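Uncharacterized DUF3829-like protein (PDB 3RH3) is of unknown function but folds as an all-alpha bacterial protein of the DUF3829-like family, whose natural precursor carries a lipoprotein signature, consistent with anchoring in the cell envelope. Local coordinates at residues Y135-F140 against V174-N179; S182-M187 against G243-K248. One frame throughout, in Å; residues are numbered along the deposited sequence.

Interaction 1: Y135-F140 against V174-N179. With EDO (1,2-ethanediol), chain E.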
loop_
_atom_site.group_PDB
_atom_site.type_symbol
_atom_site.label_atom_id
_atom_site.label_comp_id
_atom_site.label_asym_id
_atom_site.label_seq_id
_atom_site.Cartn_x
_atom_site.Cartn_y
_atom_site.Cartn_z
ATOM N N TYR A 135 5.489 8.380 1.325
ATOM C CA TYR A 135 4.332 9.226 1.629
ATOM C C TYR A 135 3.036 8.402 1.643
ATOM O O TYR A 135 2.237 8.523 2.585
ATOM C CB TYR A 135 4.220 10.400 0.657
ATOM C CG TYR A 135 5.156 11.536 0.992
ATOM C CD1 TYR A 135 5.146 12.127 2.253
ATOM C CD2 TYR A 135 6.006 12.069 0.029
ATOM C CE1 TYR A 135 5.993 13.192 2.562
ATOM C CE2 TYR A 135 6.848 13.140 0.321
ATOM C CZ TYR A 135 6.849 13.691 1.591
ATOM O OH TYR A 135 7.688 14.752 1.858
ATOM N N LYS A 136 2.872 7.544 0.613
ATOM C CA LYS A 136 1.738 6.654 0.486
ATOM C C LYS A 136 1.686 5.719 1.702
ATOM O O LYS A 136 0.615 5.536 2.287
ATOM C CB LYS A 136 1.840 5.877 -0.836
ATOM C CG LYS A 136 0.610 5.036 -1.164
ATOM C CD LYS A 136 0.643 4.451 -2.581
ATOM C CE LYS A 136 1.714 3.416 -2.789
ATOM N NZ LYS A 136 1.559 2.681 -4.076
ATOM N N GLN A 137 2.847 5.169 2.117
ATOM C CA GLN A 137 2.937 4.294 3.272
ATOM C C GLN A 137 2.576 5.033 4.556
ATOM O O GLN A 137 1.840 4.490 5.378
ATOM C CB GLN A 137 4.340 3.679 3.387
ATOM C CG GLN A 137 4.445 2.579 4.459
ATOM C CD GLN A 137 3.471 1.455 4.195
ATOM O OE1 GLN A 137 3.349 0.973 3.072
ATOM N NE2 GLN A 137 2.673 1.088 5.196
ATOM N N VAL A 138 3.091 6.256 4.744
ATOM C CA VAL A 138 2.777 7.069 5.928
ATOM C C VAL A 138 1.227 7.311 5.985
ATOM O O VAL A 138 0.644 7.123 7.051
ATOM C CB VAL A 138 3.594 8.390 5.995
ATOM C CG1 VAL A 138 3.129 9.277 7.149
ATOM C CG2 VAL A 138 5.099 8.108 6.115
ATOM N N ILE A 139 0.569 7.588 4.842
ATOM C CA ILE A 139 -0.890 7.826 4.808
ATOM C C ILE A 139 -1.631 6.571 5.256
ATOM O O ILE A 139 -2.536 6.682 6.081
ATOM C CB ILE A 139 -1.393 8.346 3.430
ATOM C CG1 ILE A 139 -0.781 9.736 3.112
ATOM C CG2 ILE A 139 -2.942 8.391 3.345
ATOM C CD1 ILE A 139 -0.679 10.037 1.610
ATOM N N PHE A 140 -1.218 5.376 4.748
ATOM C CA PHE A 140 -1.848 4.128 5.148
ATOM C C PHE A 140 -1.558 3.834 6.621
ATOM O O PHE A 140 -2.470 3.403 7.314
ATOM C CB PHE A 140 -1.476 2.952 4.220
ATOM C CG PHE A 140 -2.195 3.010 2.883
ATOM C CD1 PHE A 140 -3.589 2.971 2.816
ATOM C CD2 PHE A 140 -1.477 3.109 1.689
ATOM C CE1 PHE A 140 -4.257 3.055 1.575
ATOM C CE2 PHE A 140 -2.142 3.174 0.451
ATOM C CZ PHE A 140 -3.529 3.150 0.402
ATOM N N VAL A 174 -0.128 -7.002 3.974
ATOM C CA VAL A 174 0.314 -7.482 2.674
ATOM C C VAL A 174 0.586 -6.272 1.744
ATOM O O VAL A 174 1.632 -6.214 1.071
ATOM C CB VAL A 174 -0.680 -8.510 2.046
ATOM C CG1 VAL A 174 -0.410 -8.713 0.553
ATOM C CG2 VAL A 174 -0.635 -9.850 2.788
ATOM N N GLN A 175 -0.353 -5.313 1.736
ATOM C CA GLN A 175 -0.275 -4.090 0.937
ATOM C C GLN A 175 0.999 -3.294 1.322
ATOM O O GLN A 175 1.699 -2.817 0.425
ATOM C CB GLN A 175 -1.550 -3.266 1.147
ATOM C CG GLN A 175 -1.523 -1.880 0.513
ATOM C CD GLN A 175 -2.817 -1.140 0.721
ATOM O OE1 GLN A 175 -3.594 -0.953 -0.209
ATOM N NE2 GLN A 175 -3.094 -0.724 1.944
ATOM N N SER A 176 1.307 -3.175 2.635
ATOM C CA SER A 176 2.545 -2.505 3.097
ATOM C C SER A 176 3.802 -3.244 2.572
ATOM O O SER A 176 4.742 -2.601 2.085
ATOM C CB SER A 176 2.602 -2.428 4.622
ATOM O OG SER A 176 1.579 -1.584 5.118
ATOM N N ILE A 177 3.787 -4.590 2.628
ATOM C CA ILE A 177 4.929 -5.395 2.137
ATOM C C ILE A 177 5.128 -5.165 0.624
ATOM O O ILE A 177 6.278 -4.997 0.170
ATOM C CB ILE A 177 4.774 -6.902 2.475
ATOM C CG1 ILE A 177 4.740 -7.105 4.003
ATOM C CG2 ILE A 177 5.918 -7.721 1.868
ATOM C CD1 ILE A 177 4.141 -8.403 4.468
HETATM N N MSE A 178 4.006 -5.151 -0.151
HETATM C CA MSE A 178 4.069 -4.954 -1.601
HETATM C C MSE A 178 4.593 -3.563 -1.911
HETATM O O MSE A 178 5.426 -3.417 -2.804
HETATM C CB MSE A 178 2.705 -5.208 -2.253
HETATM C CG MSE A 178 2.408 -6.722 -2.369
HETATM SE SE MSE A 178 3.576 -7.546 -3.700
HETATM C CE MSE A 178 2.508 -7.138 -5.213
ATOM N N ASN A 179 4.165 -2.566 -1.136
ATOM C CA ASN A 179 4.643 -1.191 -1.282
ATOM C C ASN A 179 6.157 -1.102 -1.048
ATOM O O ASN A 179 6.853 -0.441 -1.820
ATOM C CB ASN A 179 3.906 -0.245 -0.332
ATOM C CG ASN A 179 4.226 1.210 -0.569
ATOM O OD1 ASN A 179 4.281 1.691 -1.698
ATOM N ND2 ASN A 179 4.517 1.927 0.479
HETATM C C1 EDO E . 5.645 4.495 -6.324
HETATM O O1 EDO E . 6.878 5.197 -6.107
HETATM C C2 EDO E . 4.692 4.609 -5.135
HETATM O O2 EDO E . 4.554 3.322 -4.510
#
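Gln137 and Ser176 bring their CA atoms to 6.8 Å where helices 115-154 and 161-181 run nearly antiparallel, the short segments 135-140 and 174-179 lying at 167° with axes 10.7 Å apart. At that spacing the gap is filled largely by amide side chains. Gln137 leaves its helix with CG anti to the backbone N (chi1 -171°) and then bends at chi2, which sets its amide between two partners. NE2 donates to Ser176 OG at 2.9 Å, the hydroxyl lying somewhat tilted from the amide plane, while OE1 accepts from Asn179 ND2 at 3.0 Å. The second bond arrives in the carbonyl plane, on a lone pair of OE1. Both ends of the buried Gln137 amide are thus used across the interface, which should restrict its rotation, and NE2 also reaches Asp141 OD1 on its own helix. The Gln137 and Asn179 side chains run past one another head to tail, their amide planes 36° apart. Asn179 OD1 is bonded to Ser133 OG. In one of its two modelled conformers, Lys136 passes CE 3.3 Å from Asn179 OD1 and turns NZ to the carbonyl O of Ala33 and to O2 of a bound ethanediol, which also makes a weak bond to Asn179 OD1. One turn along, Gln175 NE2 sits 3.8 Å above the plane of the Phe140 ring, over its centre. Leu26 of helix 10-32 touches both Phe140 and Gln175; helix 79-111 packs on Tyr135, Val138 and Ile139, while helices 189-207 and 216-240 pack against segment 174-179.

Interaction 2: S182-M187 against G243-K248. With EDO (1,2-ethanediol), chain D.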
loop_
_atom_site.group_PDB
_atom_site.type_symbol
_atom_site.label_atom_id
_atom_site.label_comp_id
_atom_site.label_asym_id
_atom_site.label_seq_id
_atom_site.Cartn_x
_atom_site.Cartn_y
_atom_site.Cartn_z
ATOM N N SER A 182 7.837 -2.955 -4.045
ATOM C CA SER A 182 7.601 -2.225 -5.303
ATOM C C SER A 182 8.602 -1.085 -5.632
ATOM O O SER A 182 8.441 -0.424 -6.647
ATOM C CB SER A 182 6.195 -1.627 -5.283
ATOM O OG SER A 182 6.097 -0.361 -4.637
ATOM N N ARG A 183 9.560 -0.812 -4.769
ATOM C CA ARG A 183 10.496 0.286 -4.936
ATOM C C ARG A 183 11.653 -0.145 -5.821
ATOM O O ARG A 183 12.676 -0.644 -5.345
ATOM C CB ARG A 183 10.985 0.792 -3.568
ATOM C CG ARG A 183 9.857 1.285 -2.695
ATOM C CD ARG A 183 10.279 1.530 -1.278
ATOM N NE ARG A 183 9.106 1.951 -0.526
ATOM C CZ ARG A 183 9.120 2.502 0.677
ATOM N NH1 ARG A 183 10.272 2.708 1.306
ATOM N NH2 ARG A 183 7.985 2.867 1.255
ATOM N N LYS A 184 11.456 0.016 -7.121
ATOM C CA LYS A 184 12.438 -0.272 -8.152
ATOM C C LYS A 184 13.713 0.512 -7.846
ATOM O O LYS A 184 13.640 1.688 -7.512
ATOM C CB LYS A 184 11.840 0.098 -9.509
ATOM C CG LYS A 184 12.741 -0.056 -10.695
ATOM C CD LYS A 184 11.911 0.009 -11.964
ATOM C CE LYS A 184 12.781 0.302 -13.155
ATOM N NZ LYS A 184 13.682 -0.830 -13.472
ATOM N N HIS A 185 14.867 -0.188 -7.865
ATOM C CA HIS A 185 16.205 0.329 -7.556
ATOM C C HIS A 185 16.418 0.548 -6.042
ATOM O O HIS A 185 17.474 1.051 -5.649
ATOM C CB HIS A 185 16.489 1.621 -8.320
ATOM C CG HIS A 185 17.930 1.835 -8.644
ATOM N ND1 HIS A 185 18.551 1.137 -9.660
ATOM C CD2 HIS A 185 18.812 2.711 -8.107
ATOM C CE1 HIS A 185 19.794 1.597 -9.701
ATOM N NE2 HIS A 185 19.995 2.551 -8.789
ATOM N N ALA A 186 15.455 0.131 -5.184
ATOM C CA ALA A 186 15.564 0.384 -3.747
ATOM C C ALA A 186 14.657 -0.519 -2.902
ATOM O O ALA A 186 14.121 -0.075 -1.895
ATOM C CB ALA A 186 15.228 1.848 -3.466
HETATM N N MSE A 187 14.514 -1.785 -3.278
HETATM C CA MSE A 187 13.720 -2.767 -2.516
HETATM C C MSE A 187 14.193 -2.772 -1.039
HETATM O O MSE A 187 15.370 -2.956 -0.759
HETATM C CB MSE A 187 13.878 -4.148 -3.148
HETATM C CG MSE A 187 12.894 -5.149 -2.589
HETATM SE SE MSE A 187 13.610 -6.896 -2.683
HETATM C CE MSE A 187 15.008 -6.686 -1.305
ATOM N N GLY A 243 17.428 -9.707 -3.314
ATOM C CA GLY A 243 18.026 -8.457 -2.862
ATOM C C GLY A 243 17.715 -7.260 -3.735
ATOM O O GLY A 243 18.260 -6.179 -3.508
ATOM N N ALA A 244 16.837 -7.440 -4.733
ATOM C CA ALA A 244 16.463 -6.353 -5.630
ATOM C C ALA A 244 15.087 -6.572 -6.222
ATOM O O ALA A 244 14.659 -7.713 -6.401
ATOM C CB ALA A 244 17.489 -6.209 -6.742
ATOM N N TYR A 245 14.399 -5.466 -6.532
ATOM C CA TYR A 245 13.101 -5.462 -7.173
ATOM C C TYR A 245 13.213 -6.052 -8.567
ATOM O O TYR A 245 14.147 -5.735 -9.318
ATOM C CB TYR A 245 12.568 -4.025 -7.251
ATOM C CG TYR A 245 11.393 -3.848 -8.198
ATOM C CD1 TYR A 245 10.083 -4.004 -7.752
ATOM C CD2 TYR A 245 11.594 -3.531 -9.542
ATOM C CE1 TYR A 245 9.001 -3.816 -8.613
ATOM C CE2 TYR A 245 10.522 -3.347 -10.411
ATOM C CZ TYR A 245 9.227 -3.507 -9.944
ATOM O OH TYR A 245 8.167 -3.341 -10.793
ATOM N N SER A 246 12.240 -6.883 -8.919
ATOM C CA SER A 246 12.135 -7.507 -10.227
ATOM C C SER A 246 10.776 -7.148 -10.808
ATOM O O SER A 246 9.768 -7.336 -10.122
ATOM C CB SER A 246 12.297 -9.020 -10.083
ATOM O OG SER A 246 11.852 -9.714 -11.231
ATOM N N ASP A 247 10.718 -6.643 -12.070
ATOM C CA ASP A 247 9.404 -6.346 -12.677
ATOM C C ASP A 247 8.591 -7.647 -12.819
ATOM O O ASP A 247 7.388 -7.643 -12.544
ATOM C CB ASP A 247 9.541 -5.627 -14.031
ATOM C CG ASP A 247 9.752 -4.124 -13.911
ATOM O OD1 ASP A 247 8.854 -3.436 -13.360
ATOM O OD2 ASP A 247 10.798 -3.626 -14.399
ATOM N N LYS A 248 9.280 -8.766 -13.159
ATOM C CA LYS A 248 8.689 -10.093 -13.339
ATOM C C LYS A 248 8.050 -10.599 -12.024
ATOM O O LYS A 248 6.936 -11.129 -12.056
ATOM C CB LYS A 248 9.734 -11.092 -13.860
ATOM C CG LYS A 248 9.137 -12.428 -14.303
ATOM C CD LYS A 248 10.118 -13.276 -15.108
HETATM C C1 EDO D . 15.981 -2.201 -11.437
HETATM O O1 EDO D . 16.218 -0.813 -11.145
HETATM C C2 EDO D . 14.939 -2.818 -10.500
HETATM O O2 EDO D . 15.345 -2.954 -9.115
#
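Tyr245 lays its ring against the backbone of Ser182, Arg183 and Lys184, with Lys184 N 4.0 Å above one face and displaced toward the rim. The Lys184 side chain crosses this ring obliquely, and its CB comes 3.6 Å from Tyr245 CD2. The first torsion of Tyr245 (166°) sends the ring back past Ser182, and its OH donates to Asp247 OD1 at 2.7 Å, meeting the carboxylate from above its plane. Lys184 NZ stays 4.1 Å from Asp247 OD2, beyond a salt bridge, and pairs instead with Glu46. Farther along segment 182-187, selenomethionine Met187 bends at chi3 to put CE 3.7 Å from Gly243 C and SE beside Ala244. A bound ethanediol joins the two loops: His185 N donates to its O2 at 3.1 Å, and O2 donates to Tyr245 O. Its C2 lies at the edge of the Tyr245 ring. The arrangement is a loop-to-loop contact at one end of the C-terminal helices, beside helix 115-154, where His185 stacks on Tyr126: a type II beta turn from Arg183 to Ala186, between helices 161-181 and 189-207, meets the linker into helix 247-257, whose N-cap is Ser246.

In the fold
Interaction 1 comes first along the chain and closes before interaction 2 opens; their centres are about 15 Å apart. Helix 161-181 connects them: segment 174-179 lies near its C-terminal end, and segment 182-187 is the loop that follows. Interaction 1, about 3 Å from the centre of the chain, joins the N-terminal DUF6845 region to the C-terminal DUF3829-like region, whereas interaction 2 lies entirely within the latter, at one end of its helices. The two meet where Arg183 NH2 packs 4.3 Å from Gln137 CB. Ser182 OG bonds Asn179 O locally at the end of helix 161-181; Ser133 OG of helix 115-154 bonds both Asn179 OD1 and Arg183 NE, linking the turn to the central interface.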